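Local coordinates for protein titin (Homo sapiens, PDB 5JDD) that probably acts as a molecular spring and scaffold of the muscle sarcomere, here through three immunoglobulin I-set domains joined in tandem from its I-band, at residues A[237-240]-A[241-245]; A[187-190]-A[191-195]. All coordinates share one frame; numbering follows the deposited sequence.

Interaction 1. Residues A[237-240]-A[241-245]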
# COMPACT_ATOMS: atom_id res chain seq x y z
N ARG A 237 -28.64 23.81 26.03
CA ARG A 237 -29.87 24.57 26.22
C ARG A 237 -30.40 24.51 27.64
O ARG A 237 -30.21 23.52 28.34
CB ARG A 237 -30.96 24.07 25.28
CG ARG A 237 -30.61 24.26 23.83
CD ARG A 237 -31.66 23.63 22.95
NE ARG A 237 -31.41 23.91 21.54
CZ ARG A 237 -32.25 23.62 20.56
NH1 ARG A 237 -33.41 23.03 20.84
NH2 ARG A 237 -31.94 23.91 19.31
N ASN A 238 -31.08 25.59 28.05
CA ASN A 238 -31.88 25.60 29.28
C ASN A 238 -31.07 25.13 30.49
O ASN A 238 -31.44 24.18 31.17
CB ASN A 238 -33.15 24.75 29.10
CG ASN A 238 -34.16 24.98 30.21
OD1 ASN A 238 -34.13 26.00 30.90
ND2 ASN A 238 -35.06 24.01 30.41
N VAL A 239 -29.95 25.80 30.74
CA VAL A 239 -29.03 25.29 31.75
C VAL A 239 -29.60 25.37 33.17
O VAL A 239 -30.41 26.24 33.50
CB VAL A 239 -27.64 25.97 31.69
CG1 VAL A 239 -26.96 25.68 30.35
CG2 VAL A 239 -27.75 27.47 31.91
N HIS A 240 -29.17 24.43 34.00
CA HIS A 240 -29.56 24.44 35.41
C HIS A 240 -28.34 24.05 36.23
O HIS A 240 -27.25 23.87 35.68
CB HIS A 240 -30.74 23.49 35.64
CG HIS A 240 -30.53 22.11 35.09
ND1 HIS A 240 -29.54 21.27 35.55
CD2 HIS A 240 -31.18 21.43 34.11
CE1 HIS A 240 -29.59 20.13 34.88
NE2 HIS A 240 -30.57 20.21 34.00
N PHE A 241 -28.52 23.94 37.54
CA PHE A 241 -27.42 23.61 38.45
C PHE A 241 -26.69 22.34 38.04
O PHE A 241 -25.47 22.24 38.19
CB PHE A 241 -27.96 23.47 39.88
CG PHE A 241 -26.98 22.87 40.85
CD1 PHE A 241 -26.02 23.67 41.47
CD2 PHE A 241 -27.02 21.52 41.17
CE1 PHE A 241 -25.12 23.12 42.38
CE2 PHE A 241 -26.13 20.97 42.07
CZ PHE A 241 -25.18 21.77 42.68
N GLY A 242 -27.44 21.36 37.53
CA GLY A 242 -26.84 20.10 37.12
C GLY A 242 -25.83 20.26 36.00
O GLY A 242 -24.94 19.43 35.84
N ASP A 243 -25.97 21.33 35.23
CA ASP A 243 -25.05 21.59 34.12
C ASP A 243 -23.77 22.29 34.56
O ASP A 243 -22.79 22.32 33.81
CB ASP A 243 -25.74 22.43 33.05
CG ASP A 243 -26.92 21.73 32.43
OD1 ASP A 243 -26.73 20.63 31.85
OD2 ASP A 243 -28.05 22.25 32.52
N ALA A 244 -23.79 22.89 35.75
CA ALA A 244 -22.58 23.54 36.27
C ALA A 244 -21.51 22.48 36.54
O ALA A 244 -21.68 21.60 37.39
CB ALA A 244 -22.89 24.36 37.50
N ALA A 245 -20.42 22.56 35.79
CA ALA A 245 -19.44 21.49 35.73
C ALA A 245 -18.23 21.96 34.96
O ALA A 245 -18.22 23.07 34.41
CB ALA A 245 -20.06 20.28 35.01
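Asp243 folds back onto His240 in a local turn contact of one side-chain-to-backbone and one backbone hydrogen bond, within the loop that joins strand 231-236 to strand 245-251 of an immunoglobulin I-set domain. Here the chain makes a single 3-10 turn, 241-243. Asp243 OD2 accepts the N-H of His240 at 2.9 Å through its anti lone pair, while Asp243 N closes the turn by giving its hydrogen to His240 O, also at 2.9 Å. Aspartate suits this place because its short arm, with CG beside its own backbone N (chi1 -62°), brings a carboxylate to a backbone N-H three residues earlier. Lys222 forms a salt bridge with the same OD2, which probably compensates the charge of this buried carboxylate. The Asp243 carbonyl oxygen receives the hydroxyl of Tyr247, four residues on, as in the tyrosine corner of immunoglobulin domains. With no side chain, Gly242 allows the imidazole close, its CA 3.5 Å from His240 CE1. In the ring plane, Gly242 N makes a weak bond to His240 ND1, bent to 125° at the hydrogen. Over the centre of one ring face, 3.4 Å above the plane, sits Asp243 OD2.

Interaction 2. Residues A[187-190]-A[191-195]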
# COMPACT_ATOMS: atom_id res chain seq x y z
N ILE A 187 -17.72 30.03 31.12
CA ILE A 187 -19.00 30.65 30.85
C ILE A 187 -19.71 30.90 32.16
O ILE A 187 -19.85 30.01 33.00
CB ILE A 187 -19.87 29.78 29.92
CG1 ILE A 187 -19.20 29.68 28.54
CG2 ILE A 187 -21.26 30.37 29.79
CD1 ILE A 187 -19.90 28.72 27.57
N ASN A 188 -20.15 32.14 32.34
CA ASN A 188 -20.89 32.52 33.52
C ASN A 188 -22.31 32.82 33.08
O ASN A 188 -22.58 33.83 32.42
CB ASN A 188 -20.22 33.73 34.17
CG ASN A 188 -18.89 33.37 34.81
OD1 ASN A 188 -18.84 33.03 35.99
ND2 ASN A 188 -17.82 33.39 34.02
N ALA A 189 -23.22 31.90 33.42
CA ALA A 189 -24.59 31.94 32.92
C ALA A 189 -25.60 32.01 34.04
O ALA A 189 -25.26 31.83 35.21
CB ALA A 189 -24.86 30.71 32.06
N GLU A 190 -26.85 32.28 33.67
CA GLU A 190 -27.97 32.20 34.60
C GLU A 190 -28.85 31.02 34.25
O GLU A 190 -28.89 30.59 33.09
CB GLU A 190 -28.79 33.48 34.56
CG GLU A 190 -28.05 34.67 35.15
CD GLU A 190 -28.79 35.97 34.92
OE1 GLU A 190 -29.07 36.68 35.91
OE2 GLU A 190 -29.08 36.29 33.75
N GLU A 191 -29.53 30.48 35.25
CA GLU A 191 -30.50 29.43 35.05
C GLU A 191 -31.43 29.77 33.87
O GLU A 191 -31.90 30.91 33.73
CB GLU A 191 -31.29 29.23 36.35
CG GLU A 191 -32.35 28.17 36.33
CD GLU A 191 -33.01 28.03 37.70
OE1 GLU A 191 -32.34 28.35 38.71
OE2 GLU A 191 -34.19 27.61 37.75
N LYS A 192 -31.63 28.76 33.02
CA LYS A 192 -32.46 28.82 31.79
C LYS A 192 -31.77 29.39 30.56
O LYS A 192 -32.33 29.35 29.46
CB LYS A 192 -33.82 29.50 32.04
CG LYS A 192 -34.64 28.84 33.13
CD LYS A 192 -35.97 29.55 33.32
CE LYS A 192 -36.77 28.87 34.43
NZ LYS A 192 -37.97 29.67 34.83
N ASP A 193 -30.55 29.89 30.71
CA ASP A 193 -29.79 30.35 29.54
C ASP A 193 -29.45 29.20 28.60
O ASP A 193 -29.37 28.03 29.00
CB ASP A 193 -28.46 30.98 29.96
CG ASP A 193 -28.60 32.39 30.52
OD1 ASP A 193 -29.70 32.98 30.48
OD2 ASP A 193 -27.56 32.92 30.98
N THR A 194 -29.22 29.54 27.33
CA THR A 194 -28.56 28.63 26.41
C THR A 194 -27.12 29.11 26.24
O THR A 194 -26.88 30.29 26.03
CB THR A 194 -29.26 28.61 25.05
OG1 THR A 194 -30.54 27.99 25.21
CG2 THR A 194 -28.44 27.82 24.05
N ILE A 195 -26.17 28.19 26.37
CA ILE A 195 -24.75 28.56 26.35
C ILE A 195 -24.03 27.82 25.24
O ILE A 195 -24.48 26.76 24.80
CB ILE A 195 -24.05 28.28 27.71
CG1 ILE A 195 -24.03 26.78 28.05
CG2 ILE A 195 -24.77 29.03 28.82
CD1 ILE A 195 -22.75 26.01 27.59
O HOH W 1 -27.36 35.50 31.68
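Glu190 and Asp193 close a type II beta turn, where the chain leaves strand 187-190 and doubles back towards strand 195-201. Two hydrogen bonds run in opposite senses between this pair. Asp193 N reaches Glu190 O at 3.0 Å, the backbone bond that closes the turn, and Glu190 N reaches Asp193 OD2 at 2.9 Å. The second is almost straight, 173° at the hydrogen, although the donor comes from well above the carboxylate plane. Asp193 fits the last position of the turn because its short side chain, with CG beside the backbone N (chi1 -77°), turns the carboxylate back over the first residue. Lys192, third in the turn, accepts the positive phi that a type II turn demands, and its long chain leads away.

A water then joins the two acidic side chains, donating to Glu190 OE2 at 2.8 Å and to Asp193 OD2 at 2.7 Å. It probably eases the repulsion between Glu190 OE2 and Asp193 OD2, 4.6 Å apart.

Apolar packing lies on the inner side. Ile195 CG2 touches Ala189 CB at 3.7 Å and Ile187 CG2 at 3.9 Å; branched isoleucines fill the span between strands, while small Ala189 admits the methyl close by.

Strand 187-190 edges one sheet of the sandwich, parallel to 254-263, where Ile187 and Ala189 rest on Leu260; Ile195 opens strand 195-201 in the other sheet and meets Ile236.

How the interactions relate
Interaction 2 comes first along the chain and interaction 1 some forty residues later, yet their centres lie about 7 Å apart at the C-terminal end of the third I-set domain. Each is a turn linking the two sheets of the sandwich: residues 187-195 pass from the sheet of strand 254-263 to that of strand 231-236, and the loop of interaction 1 goes back the other way. Their backbones probably bond directly, Lys192 N to Val239 O at 2.8 Å and Val239 N to Asp193 O at 2.9 Å. Val239 CG2 also packs against Glu190 O. The two turns thus join side by side at one pole of the domain, tying strands of both sheets together there.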